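Local structure of ORC1-type DNA replication protein 2 (1W5T) at residues A[125-130]-A[169-174]; A[137-142]-A[177-182]; A[215-220]-A[251-256]; A[222-227]-A[261-266]. The protein binds DNA and ATP and takes part in the regulation of DNA replication as an archaeal AAA+ ATPase of the Cdc6/Orc family. One frame throughout, in Å; residues are numbered along the deposited sequence.

Contact 1 of 4, residues A[125-130]-A[169-174]; sequences ILKALV and EEIPSR
I171 reaches helix 122-136 with both branches of its side chain. Its CD1 meets L126 at CD2, 3.7 Å away, with CB and CG of the same leucine hardly farther, while its CG2 rests 3.9 Å from CG of K127. The side chains of K127 and I171 cross at about a right angle, and the lysine touches with CG, near the root of its chain, and carries its charged end away, where NZ forms a salt bridge with D124 on its own helix. One turn on, V130 meets the chain after I171: its CG1 lies 3.9 Å from CA of S173 and 4.1 Å from CB of that serine. CG2 of V130 faces CG2 of I171 more loosely, at 4.3 Å. The two valine methyls are divided in this way because CG1 stands anti to the backbone N (chi1 163°). In the AAA domain this is where a segment leaving the short helix 167-170 runs past helix 122-136 on its way to the sheet strand 180-186. I171 is the first residue to leave helical backbone angles, and the extended course from there to S173 lays the segment along the helix. Farther out, L164 of helix 158-165 and L104 of helix 100-111 pack on L126, and L123 touches I171. S173 OG has a weak hydrogen bond with V177 O, in the loop that leads to strand 180-186.

Contact 2 of 4, residues A[137-142]-A[177-182]; sequences NHYLLV and VNRIGF
R179 turns CG anti to its carbonyl carbon (chi1 -48°) and then runs extended from CG to NE, which carries its guanidinium back along the segment 137-142 to N137. There NH1 donates to OD1 of N137 over 3.0 Å, on a lone pair in the carbonyl plane, with the amide and guanidinium planes almost perpendicular. The asparagine swings its CG anti to the backbone N (chi1 -166°) to present that oxygen. On the way, CD of R179 passes 3.2 Å from the carbonyl O of H138. NH1 also lies over one face of the Y139 ring, offset toward the rim and 3.6 Å from CZ; the cation-pi attraction is long and at most weak. V177 CG1 sits over the centre of one guanidinium face, and a salt bridge from NH2 to D175 gives the arginine a second polar hold. Beyond this, the backbones pair in parallel: L140 N bonds to R179 O at 2.8 Å, G181 N to L140 O at 3.0 Å, and V142 N to G181 O at 3.0 Å. I180 CG2 and V142 CG2 pack at 4.0 Å on the face that also carries L140 and F182, while CD2 of F182 comes 3.8 Å from CB of V142. L133 of helix 122-136 covers L140 and I180. N137, with positive phi, is the C-prime residue of the Schellman motif that ends this helix, and the neighbouring parallel strands 139-145 and 180-186 belong to the five-stranded core sheet of a P-loop AAA+ domain.

Contact 3 of 4, residues A[215-220]-A[251-256]; sequences YKSREL and EDKGGD. With ANP (phosphoaminophosphonic acid-adenylate ester), chain D.
Y215 and E251 are joined through their backbones, E251 N donating to Y215 O over 3.0 Å, while the tyrosine side chain leaves in another direction, for the nucleotide. From CB, with CG anti to the carbonyl carbon (chi1 -69°), the ring carries CE1 to 3.5 Å and CZ to 3.4 Å from N7 of the adenine. At the tip, OH donates a hydrogen bond of 2.6 Å to N7 of ANP. OE2 of E219 lies at the ring edge, in its plane, and takes up K216 N at 2.8 Å, while OE1 of the same carboxylate makes a salt bridge with R27. A phenylalanine in place of Y215 would probably cost adenine N7 its hydroxyl partner and leave the base less firmly fixed. Across the contact, D252 folds its carboxylate back (chi1 51°) to the start of helix 217-231, where OD2 receives S217 N at 2.9 Å on its syn side, 24° out of the carboxylate plane. OD1 meanwhile lies 3.6 Å from CB of K216, the N-cap residue. K253 NZ adds a weak hydrogen bond to S217 OG. Y215 belongs to the experimentally established ATP site, in the lid domain, and its ring also reaches the phosphate-binding loop at G64. A hydroxyl that donates to N7 is consistent with recognition of a purine base, and the carboxylate of D252 at the first turn of the helix would be expected to interact favourably with the helix dipole.

Contact 4 of 4, residues A[222-227]-A[261-266]; sequences TILEQR and RAIVAL. With ANP (phosphoaminophosphonic acid-adenylate ester), chain D.
The guanidinium of R227 carries CD1 of I263 over the centre of one face, 3.7 Å above the plane, and has the ribose O2' of ANP at its edge, in plane. The two residues face each other from helices 217-231 and 259-275 of the AAA+ lid, whose short segments here cross at -41° with axes 10.0 Å apart. NH2 of R227 grips the nucleotide twice, at 2.8 Å from O2' and 3.0 Å from adenine N3, so one nitrogen bridges sugar and base. NH1 is held by the carbonyl O of V14, which helps fix the rotation of the group. Chi1 (-75°) sets CG 4.0 Å from CG1 of I263, and the bend at chi2 (-26°) then steers the chain beyond it to the nucleotide. An alanine here would probably leave O2' and N3 without this shared donor and uncover CD1 of I263. That CD1 also touches the ribose at O4' and C1', and I223 sets its CD1 near C5 and C6 of the adenine. R227 belongs to the experimentally established ATP site, and it, I223 and I263 serve both the helix packing and the pocket. Away from the nucleotide the side-chain contacts are apolar. L224 puts CD2 among A262, I263 and L266, and I245 of helix 239-249 packs on both L224 and A262. CD2 of L224 also comes 3.6 Å from the backbone O of A262, with C of that carbonyl as near.

Overall arrangement
From the N terminus, contacts 1 and 2 come first and cross: 125-130 and 137-142 are followed in the same order by 169-174 and 177-182. Contact 1 sets helix 122-136 against the chain leaving helix 167-170, contact 2 pairs the strands that follow each of them, and the two touch where V130 meets I180. Contacts 3 and 4 come later and cross likewise, both using helix 217-231, contact 3 from the residues just before it; contact 3 closes at the loop before helix 259-275 and contact 4 on that helix. Both touch ANP, Y215 packing on I223. Contacts 1 and 3 lie about 45 Å apart between centres, one in the AAA domain, the other in the lid.

Contact 1 of 4, residues A[125-130]-A[169-174]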
# COMPACT_ATOMS: atom_id res chain seq x y z
N ILE A 125 -15.54 -4.93 -24.35
CA ILE A 125 -14.97 -6.00 -23.55
C ILE A 125 -15.75 -6.22 -22.23
O ILE A 125 -15.94 -7.34 -21.78
CB ILE A 125 -13.47 -5.74 -23.22
CG1 ILE A 125 -12.61 -5.57 -24.49
CG2 ILE A 125 -12.94 -6.87 -22.35
CD1 ILE A 125 -11.12 -5.20 -24.20
N LEU A 126 -16.18 -5.12 -21.65
CA LEU A 126 -16.98 -5.11 -20.47
C LEU A 126 -18.34 -5.75 -20.76
O LEU A 126 -18.83 -6.53 -19.95
CB LEU A 126 -17.12 -3.66 -19.99
CG LEU A 126 -17.38 -3.42 -18.50
CD1 LEU A 126 -16.34 -4.08 -17.64
CD2 LEU A 126 -17.44 -1.93 -18.22
N LYS A 127 -18.92 -5.43 -21.92
CA LYS A 127 -20.18 -6.07 -22.36
C LYS A 127 -20.04 -7.57 -22.48
O LYS A 127 -20.91 -8.26 -21.99
CB LYS A 127 -20.70 -5.51 -23.70
CG LYS A 127 -21.10 -4.05 -23.66
CD LYS A 127 -21.71 -3.64 -25.01
CE LYS A 127 -21.76 -2.13 -25.20
NZ LYS A 127 -20.88 -1.70 -26.37
N ALA A 128 -18.98 -8.06 -23.14
CA ALA A 128 -18.76 -9.51 -23.37
C ALA A 128 -18.54 -10.26 -22.04
O ALA A 128 -18.98 -11.41 -21.85
CB ALA A 128 -17.59 -9.73 -24.30
N LEU A 129 -17.88 -9.55 -21.13
CA LEU A 129 -17.65 -9.99 -19.75
C LEU A 129 -18.98 -10.17 -19.05
O LEU A 129 -19.25 -11.24 -18.51
CB LEU A 129 -16.78 -8.96 -19.03
CG LEU A 129 -15.75 -9.33 -17.97
CD1 LEU A 129 -15.29 -10.79 -17.98
CD2 LEU A 129 -14.53 -8.32 -18.10
N VAL A 130 -19.83 -9.14 -19.09
CA VAL A 130 -21.16 -9.22 -18.52
C VAL A 130 -21.97 -10.37 -19.11
O VAL A 130 -22.57 -11.13 -18.38
CB VAL A 130 -21.90 -7.90 -18.65
CG1 VAL A 130 -23.42 -8.09 -18.44
CG2 VAL A 130 -21.36 -6.92 -17.61
N GLU A 169 -25.21 -0.05 -14.09
CA GLU A 169 -26.08 1.04 -14.51
C GLU A 169 -25.86 1.34 -15.99
O GLU A 169 -26.79 1.75 -16.67
CB GLU A 169 -25.81 2.32 -13.71
CG GLU A 169 -26.15 2.23 -12.23
CD GLU A 169 -25.85 3.53 -11.49
OE1 GLU A 169 -25.36 3.46 -10.34
OE2 GLU A 169 -26.10 4.64 -12.06
N GLU A 170 -24.64 1.12 -16.48
CA GLU A 170 -24.31 1.38 -17.88
C GLU A 170 -24.52 0.16 -18.76
O GLU A 170 -24.91 0.28 -19.93
CB GLU A 170 -22.85 1.84 -18.01
CG GLU A 170 -22.60 3.27 -17.57
CD GLU A 170 -22.16 4.18 -18.72
OE1 GLU A 170 -21.96 5.40 -18.48
OE2 GLU A 170 -22.01 3.70 -19.87
N ILE A 171 -24.21 -1.02 -18.21
CA ILE A 171 -24.29 -2.25 -18.98
C ILE A 171 -25.10 -3.26 -18.20
O ILE A 171 -24.52 -4.06 -17.46
CB ILE A 171 -22.89 -2.79 -19.33
CG1 ILE A 171 -22.06 -1.70 -20.00
CG2 ILE A 171 -23.00 -4.01 -20.25
CD1 ILE A 171 -20.61 -2.03 -20.10
N PRO A 172 -26.42 -3.23 -18.36
CA PRO A 172 -27.33 -4.16 -17.65
C PRO A 172 -27.16 -5.56 -18.20
O PRO A 172 -26.87 -5.70 -19.37
CB PRO A 172 -28.73 -3.62 -17.97
CG PRO A 172 -28.48 -2.19 -18.44
CD PRO A 172 -27.18 -2.28 -19.21
N SER A 173 -27.29 -6.56 -17.34
CA SER A 173 -27.28 -7.94 -17.75
C SER A 173 -28.63 -8.35 -18.37
O SER A 173 -29.63 -7.65 -18.20
CB SER A 173 -27.03 -8.78 -16.52
OG SER A 173 -27.78 -8.24 -15.44
N ARG A 174 -28.64 -9.48 -19.08
CA ARG A 174 -29.84 -10.01 -19.74
C ARG A 174 -30.94 -10.30 -18.75
O ARG A 174 -32.09 -10.01 -19.01
CB ARG A 174 -29.49 -11.27 -20.52
CG ARG A 174 -29.55 -11.05 -22.01
CD ARG A 174 -28.27 -11.26 -22.79
NE ARG A 174 -28.72 -11.14 -24.14
CZ ARG A 174 -28.25 -10.41 -25.13
NH1 ARG A 174 -27.13 -9.70 -25.07
NH2 ARG A 174 -28.97 -10.45 -26.24

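Contact 2 of 4, residues A[137-142]-A[177-182]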
# COMPACT_ATOMS: atom_id res chain seq x y z
N ASN A 137 -23.30 -18.28 -15.28
CA ASN A 137 -23.84 -18.16 -13.94
C ASN A 137 -22.71 -18.00 -12.93
O ASN A 137 -22.69 -18.66 -11.91
CB ASN A 137 -24.77 -19.33 -13.58
CG ASN A 137 -25.60 -19.06 -12.34
OD1 ASN A 137 -25.57 -17.96 -11.76
ND2 ASN A 137 -26.34 -20.08 -11.91
N HIS A 138 -21.77 -17.11 -13.25
CA HIS A 138 -20.65 -16.82 -12.41
C HIS A 138 -20.71 -15.35 -11.89
O HIS A 138 -21.33 -14.45 -12.50
CB HIS A 138 -19.36 -17.01 -13.21
CG HIS A 138 -18.99 -18.42 -13.51
ND1 HIS A 138 -17.93 -18.74 -14.35
CD2 HIS A 138 -19.53 -19.59 -13.12
CE1 HIS A 138 -17.82 -20.06 -14.42
NE2 HIS A 138 -18.78 -20.60 -13.68
N TYR A 139 -20.03 -15.09 -10.79
CA TYR A 139 -19.81 -13.72 -10.32
C TYR A 139 -18.29 -13.40 -10.38
O TYR A 139 -17.45 -14.30 -10.36
CB TYR A 139 -20.32 -13.62 -8.91
CG TYR A 139 -21.78 -14.01 -8.83
CD1 TYR A 139 -22.19 -15.37 -8.70
CD2 TYR A 139 -22.75 -13.04 -8.90
CE1 TYR A 139 -23.56 -15.70 -8.65
CE2 TYR A 139 -24.10 -13.35 -8.85
CZ TYR A 139 -24.50 -14.65 -8.71
OH TYR A 139 -25.87 -14.87 -8.64
N LEU A 140 -17.94 -12.12 -10.51
CA LEU A 140 -16.54 -11.74 -10.66
C LEU A 140 -16.22 -10.63 -9.68
O LEU A 140 -16.82 -9.57 -9.70
CB LEU A 140 -16.26 -11.29 -12.10
CG LEU A 140 -14.88 -10.73 -12.52
CD1 LEU A 140 -13.78 -11.83 -12.63
CD2 LEU A 140 -14.99 -9.93 -13.80
N LEU A 141 -15.27 -10.89 -8.81
CA LEU A 141 -14.80 -9.88 -7.89
C LEU A 141 -13.38 -9.45 -8.35
O LEU A 141 -12.45 -10.27 -8.43
CB LEU A 141 -14.88 -10.40 -6.47
CG LEU A 141 -14.50 -9.56 -5.26
CD1 LEU A 141 -14.84 -8.10 -5.45
CD2 LEU A 141 -15.21 -10.11 -4.07
N VAL A 142 -13.29 -8.18 -8.73
CA VAL A 142 -12.09 -7.62 -9.32
C VAL A 142 -11.28 -6.79 -8.30
O VAL A 142 -11.79 -5.83 -7.73
CB VAL A 142 -12.45 -6.71 -10.55
CG1 VAL A 142 -11.16 -6.22 -11.26
CG2 VAL A 142 -13.37 -7.45 -11.54
N VAL A 177 -29.24 -9.54 -13.15
CA VAL A 177 -28.39 -9.94 -12.03
C VAL A 177 -27.01 -9.24 -12.18
O VAL A 177 -26.29 -9.46 -13.16
CB VAL A 177 -28.26 -11.51 -11.93
CG1 VAL A 177 -27.43 -11.93 -10.75
CG2 VAL A 177 -29.63 -12.19 -11.79
N ASN A 178 -26.69 -8.34 -11.24
CA ASN A 178 -25.37 -7.70 -11.14
C ASN A 178 -24.31 -8.73 -10.75
O ASN A 178 -24.44 -9.39 -9.70
CB ASN A 178 -25.42 -6.61 -10.07
CG ASN A 178 -26.44 -5.49 -10.39
OD1 ASN A 178 -26.89 -5.33 -11.52
ND2 ASN A 178 -26.80 -4.73 -9.38
N ARG A 179 -23.24 -8.86 -11.55
CA ARG A 179 -22.28 -9.94 -11.31
C ARG A 179 -20.83 -9.53 -11.21
O ARG A 179 -19.94 -10.37 -11.32
CB ARG A 179 -22.41 -11.01 -12.40
CG ARG A 179 -23.82 -11.47 -12.69
CD ARG A 179 -23.83 -12.69 -13.56
NE ARG A 179 -25.15 -13.23 -13.73
CZ ARG A 179 -25.65 -14.28 -13.13
NH1 ARG A 179 -24.96 -15.03 -12.25
NH2 ARG A 179 -26.90 -14.60 -13.45
N ILE A 180 -20.58 -8.24 -11.00
CA ILE A 180 -19.20 -7.71 -10.90
C ILE A 180 -19.09 -6.76 -9.72
O ILE A 180 -19.83 -5.78 -9.64
CB ILE A 180 -18.77 -6.94 -12.17
CG1 ILE A 180 -18.95 -7.77 -13.44
CG2 ILE A 180 -17.27 -6.59 -12.08
CD1 ILE A 180 -18.63 -6.99 -14.66
N GLY A 181 -18.17 -7.06 -8.80
CA GLY A 181 -17.86 -6.12 -7.74
C GLY A 181 -16.38 -5.76 -7.77
O GLY A 181 -15.61 -6.36 -8.52
N PHE A 182 -15.99 -4.80 -6.94
CA PHE A 182 -14.66 -4.24 -6.99
C PHE A 182 -14.06 -4.04 -5.64
O PHE A 182 -14.74 -3.65 -4.72
CB PHE A 182 -14.69 -2.89 -7.68
CG PHE A 182 -14.96 -2.97 -9.14
CD1 PHE A 182 -16.22 -2.75 -9.62
CD2 PHE A 182 -13.94 -3.26 -10.03
CE1 PHE A 182 -16.48 -2.80 -10.97
CE2 PHE A 182 -14.21 -3.36 -11.40
CZ PHE A 182 -15.49 -3.11 -11.86

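Contact 3 of 4, residues A[215-220]-A[251-256]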
# COMPACT_ATOMS: atom_id res chain seq x y z
N TYR A 215 2.34 -1.75 11.14
CA TYR A 215 2.27 -2.75 12.19
C TYR A 215 3.07 -2.45 13.46
O TYR A 215 4.27 -2.06 13.43
CB TYR A 215 2.70 -4.12 11.62
CG TYR A 215 1.75 -4.72 10.61
CD1 TYR A 215 2.15 -4.92 9.28
CD2 TYR A 215 0.44 -5.12 11.00
CE1 TYR A 215 1.28 -5.49 8.35
CE2 TYR A 215 -0.45 -5.69 10.06
CZ TYR A 215 -0.03 -5.86 8.75
OH TYR A 215 -0.89 -6.41 7.87
N LYS A 216 2.42 -2.66 14.60
CA LYS A 216 3.12 -2.64 15.91
C LYS A 216 3.93 -3.92 16.10
O LYS A 216 3.73 -4.91 15.37
CB LYS A 216 2.14 -2.45 17.04
CG LYS A 216 1.32 -1.15 16.86
CD LYS A 216 0.27 -0.95 17.98
CE LYS A 216 -0.70 0.24 17.64
NZ LYS A 216 -0.34 1.50 18.39
N SER A 217 4.83 -3.91 17.08
CA SER A 217 5.74 -5.04 17.26
C SER A 217 5.04 -6.36 17.57
O SER A 217 5.44 -7.41 17.04
CB SER A 217 6.84 -4.72 18.29
OG SER A 217 6.34 -4.81 19.60
N ARG A 218 3.99 -6.28 18.40
CA ARG A 218 3.14 -7.41 18.76
C ARG A 218 2.52 -8.08 17.51
O ARG A 218 2.51 -9.31 17.38
CB ARG A 218 2.01 -6.92 19.67
CG ARG A 218 2.25 -7.05 21.15
CD ARG A 218 0.95 -7.43 21.98
NE ARG A 218 -0.23 -7.68 21.12
CZ ARG A 218 -1.22 -8.55 21.37
NH1 ARG A 218 -1.21 -9.30 22.46
NH2 ARG A 218 -2.21 -8.66 20.50
N GLU A 219 2.03 -7.25 16.58
CA GLU A 219 1.49 -7.74 15.30
C GLU A 219 2.53 -8.36 14.42
O GLU A 219 2.29 -9.43 13.88
CB GLU A 219 0.72 -6.66 14.57
CG GLU A 219 -0.41 -6.14 15.42
CD GLU A 219 -0.84 -4.77 15.01
OE1 GLU A 219 -2.03 -4.47 15.11
OE2 GLU A 219 0.01 -4.01 14.54
N LEU A 220 3.70 -7.72 14.31
CA LEU A 220 4.80 -8.29 13.56
C LEU A 220 5.22 -9.62 14.16
O LEU A 220 5.58 -10.52 13.44
CB LEU A 220 6.02 -7.34 13.47
CG LEU A 220 5.86 -6.09 12.57
CD1 LEU A 220 7.07 -5.19 12.73
CD2 LEU A 220 5.58 -6.48 11.07
N GLU A 251 6.26 -0.23 14.65
CA GLU A 251 6.09 1.21 14.50
C GLU A 251 5.94 1.88 15.84
O GLU A 251 6.29 3.04 16.00
CB GLU A 251 4.94 1.53 13.56
CG GLU A 251 3.57 1.58 14.23
CD GLU A 251 3.30 2.93 14.90
OE1 GLU A 251 3.66 3.99 14.30
OE2 GLU A 251 2.75 2.92 16.02
N ASP A 252 5.44 1.14 16.83
CA ASP A 252 5.46 1.60 18.22
C ASP A 252 6.88 1.67 18.83
O ASP A 252 7.10 2.31 19.83
CB ASP A 252 4.55 0.75 19.12
CG ASP A 252 4.79 -0.73 18.97
OD1 ASP A 252 4.25 -1.52 19.79
OD2 ASP A 252 5.46 -1.24 18.06
N LYS A 253 7.84 1.00 18.21
CA LYS A 253 9.21 1.05 18.68
C LYS A 253 10.09 1.93 17.82
O LYS A 253 11.29 1.81 17.91
CB LYS A 253 9.79 -0.36 18.67
CG LYS A 253 8.91 -1.35 19.39
CD LYS A 253 9.36 -1.60 20.80
CE LYS A 253 8.26 -2.21 21.63
NZ LYS A 253 8.58 -3.62 22.00
N GLY A 254 9.53 2.76 16.96
CA GLY A 254 10.35 3.62 16.11
C GLY A 254 10.69 3.10 14.73
O GLY A 254 11.37 3.82 13.96
N GLY A 255 10.19 1.90 14.39
CA GLY A 255 10.40 1.32 13.07
C GLY A 255 9.30 1.62 12.06
O GLY A 255 8.25 2.16 12.44
N ASP A 256 9.63 1.37 10.79
CA ASP A 256 8.77 1.08 9.63
C ASP A 256 7.34 0.54 9.88
O ASP A 256 6.38 0.94 9.22
CB ASP A 256 9.46 -0.09 8.87
CG ASP A 256 10.05 0.33 7.63
OD1 ASP A 256 10.56 -0.54 6.87
OD2 ASP A 256 10.06 1.52 7.31
PG ANP D . 3.53 -1.89 -0.69
O1G ANP D . 4.99 -2.09 -1.28
O2G ANP D . 2.49 -2.08 -1.88
O3G ANP D . 3.33 -0.49 0.02
PB ANP D . 1.70 -3.68 0.85
O1B ANP D . 0.72 -3.98 -0.35
O2B ANP D . 1.05 -2.60 1.77
N3B ANP D . 3.27 -3.22 0.36
PA ANP D . 1.83 -6.52 1.30
O1A ANP D . 0.32 -7.04 1.32
O2A ANP D . 2.45 -6.77 -0.14
O3A ANP D . 1.95 -4.98 1.79
O5' ANP D . 2.66 -7.23 2.49
C5' ANP D . 4.07 -7.24 2.76
C4' ANP D . 4.40 -8.66 3.23
O4' ANP D . 3.85 -8.90 4.53
C3' ANP D . 3.77 -9.74 2.36
O3' ANP D . 4.64 -10.85 2.35
C2' ANP D . 2.49 -10.14 3.08
O2' ANP D . 1.98 -11.44 2.80
C1' ANP D . 2.92 -9.99 4.53
N9 ANP D . 1.80 -9.54 5.35
C8 ANP D . 1.33 -8.25 5.43
N7 ANP D . 0.27 -8.14 6.28
C5 ANP D . 0.05 -9.36 6.80
C6 ANP D . -0.87 -10.07 7.74
N6 ANP D . -1.87 -9.42 8.41
N1 ANP D . -0.74 -11.41 7.93
C2 ANP D . 0.20 -12.13 7.32
N3 ANP D . 1.08 -11.62 6.43
C4 ANP D . 1.03 -10.23 6.16

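Contact 4 of 4, residues A[222-227]-A[261-266]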
# COMPACT_ATOMS: atom_id res chain seq x y z
N THR A 222 3.27 -11.79 15.83
CA THR A 222 2.26 -12.69 15.33
C THR A 222 2.49 -13.05 13.87
O THR A 222 2.35 -14.22 13.49
CB THR A 222 0.85 -12.08 15.54
OG1 THR A 222 0.65 -11.87 16.93
CG2 THR A 222 -0.22 -13.08 15.22
N ILE A 223 2.84 -12.07 13.05
CA ILE A 223 3.06 -12.38 11.63
C ILE A 223 4.28 -13.27 11.37
O ILE A 223 4.22 -14.19 10.55
CB ILE A 223 3.08 -11.09 10.75
CG1 ILE A 223 1.70 -10.40 10.81
CG2 ILE A 223 3.56 -11.43 9.29
CD1 ILE A 223 1.67 -8.90 10.27
N LEU A 224 5.37 -13.04 12.10
CA LEU A 224 6.58 -13.84 11.95
C LEU A 224 6.36 -15.25 12.48
O LEU A 224 6.87 -16.26 11.94
CB LEU A 224 7.77 -13.15 12.64
CG LEU A 224 8.20 -11.82 12.01
CD1 LEU A 224 9.22 -11.08 12.87
CD2 LEU A 224 8.69 -12.01 10.57
N GLU A 225 5.56 -15.34 13.53
CA GLU A 225 5.34 -16.64 14.15
C GLU A 225 4.59 -17.61 13.23
O GLU A 225 4.96 -18.78 13.15
CB GLU A 225 4.67 -16.50 15.51
CG GLU A 225 4.26 -17.82 16.11
CD GLU A 225 3.44 -17.64 17.38
OE1 GLU A 225 3.92 -17.97 18.47
OE2 GLU A 225 2.30 -17.16 17.29
N GLN A 226 3.57 -17.10 12.53
CA GLN A 226 2.88 -17.79 11.46
C GLN A 226 3.81 -18.14 10.27
O GLN A 226 3.75 -19.24 9.77
CB GLN A 226 1.66 -16.96 11.00
CG GLN A 226 0.86 -17.56 9.85
CD GLN A 226 -0.29 -16.68 9.43
OE1 GLN A 226 -0.11 -15.48 9.16
NE2 GLN A 226 -1.50 -17.27 9.35
N ARG A 227 4.68 -17.23 9.83
CA ARG A 227 5.66 -17.63 8.80
C ARG A 227 6.61 -18.77 9.30
O ARG A 227 6.87 -19.75 8.60
CB ARG A 227 6.46 -16.44 8.26
CG ARG A 227 5.74 -15.50 7.29
CD ARG A 227 4.57 -16.07 6.44
NE ARG A 227 3.70 -14.97 6.10
CZ ARG A 227 3.67 -14.37 4.92
NH1 ARG A 227 4.44 -14.81 3.91
NH2 ARG A 227 2.84 -13.32 4.75
N ARG A 261 9.48 -6.14 5.41
CA ARG A 261 10.83 -6.03 5.92
C ARG A 261 11.09 -7.06 7.01
O ARG A 261 12.18 -7.59 7.09
CB ARG A 261 11.08 -4.65 6.48
CG ARG A 261 12.33 -4.01 5.99
CD ARG A 261 12.48 -2.51 6.36
NE ARG A 261 13.82 -2.12 5.99
CZ ARG A 261 14.80 -1.60 6.74
NH1 ARG A 261 15.95 -1.39 6.14
NH2 ARG A 261 14.65 -1.24 8.02
N ALA A 262 10.11 -7.30 7.88
CA ALA A 262 10.27 -8.25 8.97
C ALA A 262 10.47 -9.68 8.45
O ALA A 262 11.41 -10.37 8.89
CB ALA A 262 9.11 -8.18 9.93
N ILE A 263 9.61 -10.07 7.50
CA ILE A 263 9.65 -11.38 6.89
C ILE A 263 10.95 -11.64 6.12
O ILE A 263 11.49 -12.76 6.18
CB ILE A 263 8.40 -11.59 5.99
CG1 ILE A 263 7.18 -11.79 6.86
CG2 ILE A 263 8.55 -12.80 5.10
CD1 ILE A 263 5.91 -11.59 6.10
N VAL A 264 11.44 -10.63 5.42
CA VAL A 264 12.67 -10.74 4.63
C VAL A 264 13.87 -10.91 5.60
O VAL A 264 14.75 -11.75 5.37
CB VAL A 264 12.86 -9.50 3.70
CG1 VAL A 264 14.18 -9.52 3.04
CG2 VAL A 264 11.79 -9.48 2.61
N ALA A 265 13.89 -10.15 6.68
CA ALA A 265 14.85 -10.39 7.76
C ALA A 265 14.90 -11.83 8.26
O ALA A 265 15.97 -12.38 8.45
CB ALA A 265 14.60 -9.44 8.94
N LEU A 266 13.73 -12.41 8.51
CA LEU A 266 13.65 -13.76 9.04
C LEU A 266 14.15 -14.72 7.95
O LEU A 266 14.95 -15.62 8.24
CB LEU A 266 12.22 -14.07 9.53
CG LEU A 266 11.90 -15.53 9.90
CD1 LEU A 266 12.87 -15.99 10.95
CD2 LEU A 266 10.50 -15.74 10.44
PG ANP D . 3.53 -1.89 -0.69
O1G ANP D . 4.99 -2.09 -1.28
O2G ANP D . 2.49 -2.08 -1.88
O3G ANP D . 3.33 -0.49 0.02
PB ANP D . 1.70 -3.68 0.85
O1B ANP D . 0.72 -3.98 -0.35
O2B ANP D . 1.05 -2.60 1.77
N3B ANP D . 3.27 -3.22 0.36
PA ANP D . 1.83 -6.52 1.30
O1A ANP D . 0.32 -7.04 1.32
O2A ANP D . 2.45 -6.77 -0.14
O3A ANP D . 1.95 -4.98 1.79
O5' ANP D . 2.66 -7.23 2.49
C5' ANP D . 4.07 -7.24 2.76
C4' ANP D . 4.40 -8.66 3.23
O4' ANP D . 3.85 -8.90 4.53
C3' ANP D . 3.77 -9.74 2.36
O3' ANP D . 4.64 -10.85 2.35
C2' ANP D . 2.49 -10.14 3.08
O2' ANP D . 1.98 -11.44 2.80
C1' ANP D . 2.92 -9.99 4.53
N9 ANP D . 1.80 -9.54 5.35
C8 ANP D . 1.33 -8.25 5.43
N7 ANP D . 0.27 -8.14 6.28
C5 ANP D . 0.05 -9.36 6.80
C6 ANP D . -0.87 -10.07 7.74
N6 ANP D . -1.87 -9.42 8.41
N1 ANP D . -0.74 -11.41 7.93
C2 ANP D . 0.20 -12.13 7.32
N3 ANP D . 1.08 -11.62 6.43
C4 ANP D . 1.03 -10.23 6.16